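Local coordinates for protein ribonucleotide monophosphatase NagD (PDB 2C4N) that hydrolyses ribonucleoside 5'-phosphates to ribonucleosides and phosphate, and probably acts on many other phosphorylated substrates, using magnesium or another divalent metal, at residues A[199-203]-A[204-208]; A[224-227]-A[228-231]. One frame throughout, in Å; residues are numbered along the deposited sequence.

Interaction 1: residues A[199-203]-A[204-208]; sequences VGDNL and RTDIL. With MG (magnesium ion), chain B; PO4 (phosphate ion), chain C.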
ATOM      1  N   VAL A 199     -26.755  11.912   9.204  1.00 13.90           N
ATOM      2  CA  VAL A 199     -26.599  11.259  10.497  1.00 14.81           C
ATOM      3  C   VAL A 199     -25.945   9.907  10.222  1.00 14.30           C
ATOM      4  O   VAL A 199     -26.412   9.153   9.370  1.00 13.92           O
ATOM      5  CB  VAL A 199     -27.968  11.014  11.185  1.00 17.07           C
ATOM      6  CG1 VAL A 199     -27.761  10.350  12.536  1.00 16.63           C
ATOM      7  CG2 VAL A 199     -28.718  12.327  11.353  1.00 16.76           C
ATOM      8  N   GLY A 200     -24.858   9.607  10.923  1.00 15.18           N
ATOM      9  CA  GLY A 200     -24.186   8.336  10.706  1.00 15.39           C
ATOM     10  C   GLY A 200     -23.418   7.870  11.922  1.00 14.58           C
ATOM     11  O   GLY A 200     -23.199   8.645  12.854  1.00 16.72           O
ATOM     12  N   ASP A 201     -22.998   6.607  11.911  1.00 13.05           N
ATOM     13  CA  ASP A 201     -22.261   6.038  13.036  1.00 13.03           C
ATOM     14  C   ASP A 201     -20.786   5.795  12.736  1.00 14.70           C
ATOM     15  O   ASP A 201     -20.018   5.467  13.642  1.00 16.45           O
ATOM     16  CB  ASP A 201     -22.885   4.710  13.458  1.00 14.18           C
ATOM     17  CG  ASP A 201     -22.791   3.665  12.371  1.00 16.10           C
ATOM     18  OD1 ASP A 201     -23.255   3.961  11.257  1.00 19.39           O
ATOM     19  OD2 ASP A 201     -22.253   2.563  12.624  1.00 16.20           O
ATOM     20  N   ASN A 202     -20.390   5.942  11.475  1.00 16.41           N
ATOM     21  CA  ASN A 202     -18.999   5.710  11.093  1.00 16.78           C
ATOM     22  C   ASN A 202     -18.273   6.989  10.683  1.00 17.01           C
ATOM     23  O   ASN A 202     -18.538   7.557   9.624  1.00 17.26           O
ATOM     24  CB  ASN A 202     -18.931   4.708   9.939  1.00 18.57           C
ATOM     25  CG  ASN A 202     -17.535   4.147   9.743  1.00 19.11           C
ATOM     26  OD1 ASN A 202     -16.544   4.807  10.048  1.00 19.94           O
ATOM     27  ND2 ASN A 202     -17.453   2.926   9.226  1.00 20.92           N
ATOM     28  N   LEU A 203     -17.337   7.425  11.520  1.00 14.45           N
ATOM     29  CA  LEU A 203     -16.570   8.631  11.248  1.00 15.88           C
ATOM     30  C   LEU A 203     -15.864   8.589   9.903  1.00 15.53           C
ATOM     31  O   LEU A 203     -15.802   9.593   9.197  1.00 14.84           O
ATOM     32  CB  LEU A 203     -15.525   8.845  12.349  1.00 21.16           C
ATOM     33  CG  LEU A 203     -16.006   9.471  13.663  1.00 22.22           C
ATOM     34  CD1 LEU A 203     -14.975   9.238  14.753  1.00 24.72           C
ATOM     35  CD2 LEU A 203     -16.244  10.962  13.458  1.00 22.12           C
ATOM     36  N   ARG A 204     -15.340   7.421   9.554  1.00 19.23           N
ATOM     37  CA  ARG A 204     -14.592   7.261   8.312  1.00 23.55           C
ATOM     38  C   ARG A 204     -15.409   7.103   7.037  1.00 21.75           C
ATOM     39  O   ARG A 204     -14.841   7.042   5.949  1.00 21.45           O
ATOM     40  CB  ARG A 204     -13.609   6.097   8.460  1.00 36.88           C
ATOM     41  CG  ARG A 204     -12.614   6.334   9.585  1.00 45.79           C
ATOM     42  CD  ARG A 204     -11.638   5.185   9.786  1.00 53.79           C
ATOM     43  NE  ARG A 204     -10.814   5.412  10.973  1.00 60.86           N
ATOM     44  CZ  ARG A 204      -9.847   6.321  11.059  1.00 64.37           C
ATOM     45  NH1 ARG A 204      -9.560   7.099  10.021  1.00 65.63           N
ATOM     46  NH2 ARG A 204      -9.178   6.473  12.196  1.00 65.66           N
ATOM     47  N   THR A 205     -16.730   7.037   7.159  1.00 20.52           N
ATOM     48  CA  THR A 205     -17.567   6.897   5.973  1.00 18.80           C
ATOM     49  C   THR A 205     -18.705   7.919   5.934  1.00 17.66           C
ATOM     50  O   THR A 205     -18.730   8.786   5.062  1.00 18.25           O
ATOM     51  CB  THR A 205     -18.129   5.459   5.853  1.00 19.17           C
ATOM     52  OG1 THR A 205     -18.963   5.162   6.976  1.00 18.82           O
ATOM     53  CG2 THR A 205     -16.982   4.441   5.808  1.00 19.60           C
ATOM     54  N   ASP A 206     -19.640   7.833   6.875  1.00 14.61           N
ATOM     55  CA  ASP A 206     -20.755   8.782   6.901  1.00 16.20           C
ATOM     56  C   ASP A 206     -20.275  10.209   7.132  1.00 15.59           C
ATOM     57  O   ASP A 206     -20.607  11.127   6.383  1.00 14.98           O
ATOM     58  CB  ASP A 206     -21.740   8.436   8.019  1.00 17.09           C
ATOM     59  CG  ASP A 206     -22.247   7.021   7.932  1.00 16.73           C
ATOM     60  OD1 ASP A 206     -22.916   6.694   6.929  1.00 16.30           O
ATOM     61  OD2 ASP A 206     -21.972   6.244   8.872  1.00 18.04           O
ATOM     62  N   ILE A 207     -19.480  10.387   8.179  1.00 13.83           N
ATOM     63  CA  ILE A 207     -19.000  11.710   8.533  1.00 16.01           C
ATOM     64  C   ILE A 207     -18.016  12.289   7.524  1.00 15.79           C
ATOM     65  O   ILE A 207     -18.154  13.444   7.116  1.00 17.07           O
ATOM     66  CB  ILE A 207     -18.376  11.691   9.942  1.00 17.76           C
ATOM     67  CG1 ILE A 207     -19.314  10.945  10.907  1.00 18.38           C
ATOM     68  CG2 ILE A 207     -18.154  13.120  10.428  1.00 17.59           C
ATOM     69  CD1 ILE A 207     -20.727  11.536  11.008  1.00 17.89           C
ATOM     70  N   LEU A 208     -17.041  11.485   7.109  1.00 19.35           N
ATOM     71  CA  LEU A 208     -16.051  11.933   6.135  1.00 20.96           C
ATOM     72  C   LEU A 208     -16.726  12.364   4.830  1.00 19.94           C
ATOM     73  O   LEU A 208     -16.408  13.420   4.278  1.00 19.74           O
ATOM     74  CB  LEU A 208     -15.035  10.819   5.855  1.00 20.80           C
ATOM     75  CG  LEU A 208     -13.959  11.088   4.793  1.00 21.31           C
ATOM     76  CD1 LEU A 208     -13.132  12.305   5.178  1.00 22.42           C
ATOM     77  CD2 LEU A 208     -13.070   9.862   4.650  1.00 22.86           C
TER
HETATM   78 MG    MG B1251     -23.585   2.566   9.497  1.00 22.83          MG
HETATM   79  P   PO4 C1252     -20.153   1.759   5.989  1.00 28.29           P
HETATM   80  O1  PO4 C1252     -21.352   0.925   5.724  1.00 27.84           O
HETATM   81  O2  PO4 C1252     -19.430   1.226   7.168  1.00 28.33           O
HETATM   82  O3  PO4 C1252     -19.259   1.727   4.807  1.00 26.29           O
HETATM   83  O4  PO4 C1252     -20.570   3.157   6.253  1.00 24.95           O
HETATM   84  O   HOH W   1     -22.143   0.948  10.371  1.00 21.42           O
HETATM   85  O   HOH W   2     -21.881   3.802   8.531  1.00 20.05           O

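Interaction 2: residues A[224-227]-A[228-231]; sequences VSSL and DDID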
ATOM      1  N   VAL A 224     -20.419   1.756  14.829  1.00 21.85           N
ATOM      2  CA  VAL A 224     -18.982   1.559  14.688  1.00 23.08           C
ATOM      3  C   VAL A 224     -18.077   2.502  15.469  1.00 22.55           C
ATOM      4  O   VAL A 224     -17.252   2.057  16.265  1.00 22.38           O
ATOM      5  CB  VAL A 224     -18.560   1.624  13.197  1.00 32.69           C
ATOM      6  CG1 VAL A 224     -17.048   1.511  13.074  1.00 35.80           C
ATOM      7  CG2 VAL A 224     -19.243   0.517  12.416  1.00 34.52           C
ATOM      8  N   SER A 225     -18.215   3.801  15.234  1.00 19.67           N
ATOM      9  CA  SER A 225     -17.361   4.777  15.906  1.00 20.23           C
ATOM     10  C   SER A 225     -17.705   5.049  17.364  1.00 21.56           C
ATOM     11  O   SER A 225     -18.867   4.983  17.776  1.00 20.40           O
ATOM     12  CB  SER A 225     -17.376   6.098  15.133  1.00 19.91           C
ATOM     13  OG  SER A 225     -16.761   5.950  13.866  1.00 19.93           O
ATOM     14  N   SER A 226     -16.671   5.362  18.141  1.00 19.10           N
ATOM     15  CA  SER A 226     -16.838   5.682  19.552  1.00 22.91           C
ATOM     16  C   SER A 226     -16.396   7.124  19.776  1.00 24.88           C
ATOM     17  O   SER A 226     -15.648   7.696  18.977  1.00 24.21           O
ATOM     18  CB  SER A 226     -16.014   4.734  20.419  1.00 31.67           C
ATOM     19  OG  SER A 226     -14.638   4.898  20.155  1.00 38.43           O
ATOM     20  N   LEU A 227     -16.851   7.707  20.875  1.00 23.98           N
ATOM     21  CA  LEU A 227     -16.545   9.094  21.178  1.00 27.48           C
ATOM     22  C   LEU A 227     -15.070   9.480  21.162  1.00 30.52           C
ATOM     23  O   LEU A 227     -14.711  10.534  20.630  1.00 28.74           O
ATOM     24  CB  LEU A 227     -17.166   9.473  22.526  1.00 26.49           C
ATOM     25  CG  LEU A 227     -17.054  10.954  22.908  1.00 26.75           C
ATOM     26  CD1 LEU A 227     -17.681  11.797  21.810  1.00 24.53           C
ATOM     27  CD2 LEU A 227     -17.735  11.210  24.248  1.00 25.82           C
ATOM     28  N   ASP A 228     -14.208   8.642  21.729  1.00 30.89           N
ATOM     29  CA  ASP A 228     -12.792   8.980  21.757  1.00 33.67           C
ATOM     30  C   ASP A 228     -12.148   8.992  20.376  1.00 33.91           C
ATOM     31  O   ASP A 228     -11.035   9.494  20.214  1.00 33.85           O
ATOM     32  CB  ASP A 228     -12.013   8.044  22.693  1.00 63.89           C
ATOM     33  CG  ASP A 228     -12.099   6.589  22.284  1.00 69.09           C
ATOM     34  OD1 ASP A 228     -12.278   6.303  21.080  1.00 71.08           O
ATOM     35  OD2 ASP A 228     -11.970   5.724  23.175  1.00 70.91           O
ATOM     36  N   ASP A 229     -12.844   8.457  19.378  1.00 38.83           N
ATOM     37  CA  ASP A 229     -12.304   8.432  18.018  1.00 37.37           C
ATOM     38  C   ASP A 229     -12.222   9.822  17.382  1.00 38.02           C
ATOM     39  O   ASP A 229     -11.530  10.001  16.381  1.00 39.19           O
ATOM     40  CB  ASP A 229     -13.144   7.525  17.103  1.00 37.07           C
ATOM     41  CG  ASP A 229     -12.987   6.049  17.420  1.00 34.93           C
ATOM     42  OD1 ASP A 229     -11.892   5.645  17.862  1.00 34.60           O
ATOM     43  OD2 ASP A 229     -13.954   5.284  17.207  1.00 33.63           O
ATOM     44  N   ILE A 230     -12.914  10.806  17.955  1.00 29.79           N
ATOM     45  CA  ILE A 230     -12.907  12.151  17.385  1.00 30.46           C
ATOM     46  C   ILE A 230     -11.749  13.037  17.847  1.00 32.97           C
ATOM     47  O   ILE A 230     -11.446  14.049  17.213  1.00 32.04           O
ATOM     48  CB  ILE A 230     -14.224  12.917  17.691  1.00 38.03           C
ATOM     49  CG1 ILE A 230     -14.248  13.355  19.159  1.00 39.00           C
ATOM     50  CG2 ILE A 230     -15.432  12.039  17.381  1.00 34.50           C
ATOM     51  CD1 ILE A 230     -15.211  14.512  19.447  1.00 38.90           C
ATOM     52  N   ASP A 231     -11.089  12.644  18.932  1.00 37.57           N
ATOM     53  CA  ASP A 231      -9.995  13.432  19.492  1.00 37.27           C
ATOM     54  C   ASP A 231      -8.903  13.762  18.481  1.00 36.81           C
ATOM     55  O   ASP A 231      -8.541  14.925  18.304  1.00 36.30           O
ATOM     56  CB  ASP A 231      -9.375  12.709  20.700  1.00 58.44           C
ATOM     57  CG  ASP A 231     -10.391  12.414  21.798  1.00 60.95           C
ATOM     58  OD1 ASP A 231     -11.444  13.087  21.835  1.00 61.19           O
ATOM     59  OD2 ASP A 231     -10.133  11.519  22.637  1.00 62.34           O
TER
HETATM   60  O   HOH W   3     -14.093   5.248  13.983  1.00 22.61           O
HETATM   61  O   HOH W   4     -14.060  12.984  22.885  1.00 39.33           O

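Interaction 1: residues A[199-203]-A[204-208]
The backbone of 199-203 leaves strand 196-200 and folds back at once into helix 203-212, bringing the CA atoms of Gly-200 and Asp-206 within 5.1 Å. Asn-202 is the N-cap: its OD1 accepts Arg-204 N at 2.9 Å, with the donor tilted 31° from the amide's carbonyl plane. Its main-chain O is shared in the first turn by Thr-205 N and, weakly, by Ile-207 N, the latter in keeping with the wider pi-type turn at 204-207. Asp-206 supplies the return grip. Its CB bond points at the strand end, and CG lies against Gly-200 CA at 3.6 Å. From there OD2 takes Asn-202 N on its anti lone pair (3.1 Å, N-H...O 157°) and Asp-201 N weakly, while OD1 forms a salt bridge with Lys-176. Leu-203 CD2 packs on Ile-207 CG1 at 4.0 Å. CG of Asp-201 sits between its own N and carbonyl carbon (chi1 64°), a rotation that presents OD1 to the magnesium ion at 2.3 Å; OD2 accepts Val-224 N and a metal-bound water. Asp-9 OD2 and the main-chain O of Asp-11 also bind the ion. A second metal-bound water donates to Asp-206 OD2 and to phosphate O4, which places Asp-206 in the second shell of the ion, holding one of its water ligands. Thr-205 OG1 donates to the same O4 at 2.7 Å, and Asn-202 ND2 reaches O2 weakly. The phosphate probably came from the crystallisation liquor, yet it lies beside residues thought to bind substrate. A metal-binding aspartate after a strand, followed by a capped helix with a further aspartate in it, is characteristic of the HAD superfamily active site.

Interaction 2: residues A[224-227]-A[228-231]
The carboxylates of Asp-228 and Asp-229 are both approached over a face by Ser-226: its OG donates to Asp-228 OD1 from 49° out of that carboxylate plane, and its N donates to Asp-229 OD2 from 38° out of the other. The second bond is nonetheless nearly straight at the hydrogen, 172° over 2.9 Å. Together with the return bond from Asp-229 N to Ser-226 O, also 2.9 Å, it joins the two residues reciprocally around the start of a 3-10 turn, in the loop between strands 216-220 and 239-241 of the parallel sheet. Ser-226 OG lies between its own N and carbonyl carbon, which carries it round to Asp-228 OD1 at 2.9 Å and leaves it 3.1 Å from Asp-229 OD2. One serine thus meets two neighbouring acidic groups, and its donated bonds would be expected to ease their mutual repulsion. Asp-229 OD2 has a further, weak donor in a water that also contacts Ser-225 OG, the hydroxyl engaged with Leu-203 N. The turn continues with Ile-230 N bonded to Leu-227 O at 3.2 Å. Beside that bond the two apolar chains only graze, CD1 to CD1 at 4.4 Å, and both pack on Ile-240 of strand 239-241; Ile-230 also rests on Leu-219 and Leu-203. The backbone oxygens of Ile-230 and Asp-231 accept from NE and NH2 of Arg-236, respectively. A water donates to Asp-231 OD1 at 2.8 Å and only weakly to Leu-227 O.

From the N terminus, strand 196-200 ends in interaction 1, which closes the tight turn into helix 203-212. The chain returns through strand 216-220, completing a beta-alpha-beta unit, and then enters interaction 2, a local turn before edge strand 239-241. The two are in series along the chain, neither nested nor crossed, with centres about 11 Å apart. They meet directly: Ser-225 N is hydrogen-bonded to Asp-201 O at 2.9 Å and Ser-225 OG to Leu-203 N at 2.8 Å, and Leu-203 CD1 packs on Asp-229 CB at 3.4 Å. The surface turn at 224-231 is thereby tied to the metal-binding loop and the first residue of its helix.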